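Local coordinates for protein ribose 5-phosphate isomerase, putative (Trypanosoma brucei brucei, PDB 6FXS) that probably interconverts ribose 5-phosphate and ribulose 5-phosphate, a sugar-phosphate isomerase of the RpiB/LacAB type, at residues Gly154-Arg157 with His158-Arg161. Numbering follows the deposited sequence.
Sequences GEDR and HTQR. With SO4 (sulfate ion), chain C.
The first two turns of the C-terminal helix 156-169 carry Arg157 and Arg161 side by side, both turned to one sulfate, probably from the crystallisation liquor. Arg161 grips it end-on: NH1 reaches O2 at 2.8 Å and NH2 reaches O3 at 2.9 Å, both nearly straight, with the sulfur in the guanidinium plane. Arg157 adds NE to sulfate O4 at 2.7 Å, so the anion probably offsets two like charges whose guanidinium planes stand 86° apart. Arg157 CG sits between the backbone N and the carbonyl carbon (chi1 85°), which lays it over the centre of the His158 ring, 4.2 Å from the centroid, a CH-pi contact; the His158 ring also stacks with that of His122. Glu155 occupies the N-cap position: its carbonyl O accepts Thr159 N at 3.0 Å, and His158 N only weakly. The Glu155 carboxylate extends past the His158 ring edge, where OE1 lies 3.3 Å from NE2, while OE2 forms a salt bridge with Arg157 NH2 at 2.7 Å, met from above the carboxylate plane. One water joins Gly154 O to Thr159 OG1, which also bonds Tyr152. The sulfate and Arg161 NE have further partners on another protein chain.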
# COMPACT_ATOMS: atom_id res chain seq x y z
N GLY B 154 12.07 -17.77 15.47
CA GLY B 154 12.41 -18.94 16.30
C GLY B 154 11.34 -19.24 17.36
O GLY B 154 11.47 -20.24 18.08
N GLU B 155 10.25 -18.48 17.44
CA GLU B 155 9.32 -18.73 18.53
C GLU B 155 8.46 -19.96 18.34
O GLU B 155 7.92 -20.23 17.21
CB GLU B 155 8.43 -17.59 18.75
CG GLU B 155 9.23 -16.35 19.04
CD GLU B 155 8.42 -15.10 18.81
OE1 GLU B 155 8.26 -14.58 17.70
OE2 GLU B 155 7.95 -14.60 19.85
N ASP B 156 8.35 -20.73 19.41
CA ASP B 156 7.62 -21.98 19.35
C ASP B 156 6.11 -21.83 18.96
O ASP B 156 5.55 -22.71 18.28
CB ASP B 156 7.65 -22.80 20.66
CG ASP B 156 7.15 -24.28 20.38
OD1 ASP B 156 7.72 -24.92 19.48
OD2 ASP B 156 6.13 -24.72 20.95
N ARG B 157 5.49 -20.75 19.34
CA ARG B 157 4.10 -20.58 18.96
C ARG B 157 3.92 -20.43 17.41
O ARG B 157 3.01 -20.99 16.87
CB ARG B 157 3.48 -19.53 19.78
CG ARG B 157 3.71 -18.22 19.25
CD ARG B 157 3.17 -17.22 20.25
NE ARG B 157 3.71 -15.92 19.86
CZ ARG B 157 4.98 -15.56 19.98
NH1 ARG B 157 5.91 -16.39 20.53
NH2 ARG B 157 5.32 -14.34 19.56
N HIS B 158 4.87 -19.83 16.73
CA HIS B 158 4.83 -19.81 15.23
C HIS B 158 5.20 -21.17 14.70
O HIS B 158 4.55 -21.68 13.76
CB HIS B 158 5.73 -18.72 14.64
CG HIS B 158 5.46 -17.38 15.19
ND1 HIS B 158 4.19 -16.84 15.21
CD2 HIS B 158 6.26 -16.50 15.86
CE1 HIS B 158 4.20 -15.70 15.88
NE2 HIS B 158 5.45 -15.47 16.29
N THR B 159 6.20 -21.81 15.31
CA THR B 159 6.53 -23.16 14.86
C THR B 159 5.32 -24.11 14.90
O THR B 159 5.12 -24.86 13.96
CB THR B 159 7.73 -23.73 15.63
OG1 THR B 159 8.83 -22.85 15.38
CG2 THR B 159 8.09 -25.16 15.09
N GLN B 160 4.56 -24.12 15.98
CA GLN B 160 3.36 -24.98 16.07
C GLN B 160 2.34 -24.67 14.98
O GLN B 160 1.71 -25.55 14.46
CB GLN B 160 2.71 -24.84 17.43
CG GLN B 160 3.47 -25.62 18.48
CD GLN B 160 2.82 -25.59 19.85
OE1 GLN B 160 3.53 -25.55 20.84
NE2 GLN B 160 1.48 -25.61 19.91
N ARG B 161 2.19 -23.39 14.67
CA ARG B 161 1.33 -22.98 13.55
C ARG B 161 1.81 -23.56 12.25
O ARG B 161 1.04 -24.16 11.48
CB ARG B 161 1.22 -21.44 13.51
CG ARG B 161 0.38 -20.96 14.65
CD ARG B 161 0.57 -19.53 15.06
NE ARG B 161 -0.02 -19.31 16.39
CZ ARG B 161 0.19 -18.20 17.10
NH1 ARG B 161 0.95 -17.25 16.62
NH2 ARG B 161 -0.35 -18.03 18.29
S SO4 C . 0.89 -14.35 19.02
O1 SO4 C . 0.09 -13.22 18.52
O2 SO4 C . 1.56 -14.77 17.78
O3 SO4 C . 0.17 -15.49 19.65
O4 SO4 C . 1.81 -13.96 20.15
O HOH W 1 10.62 -22.70 17.48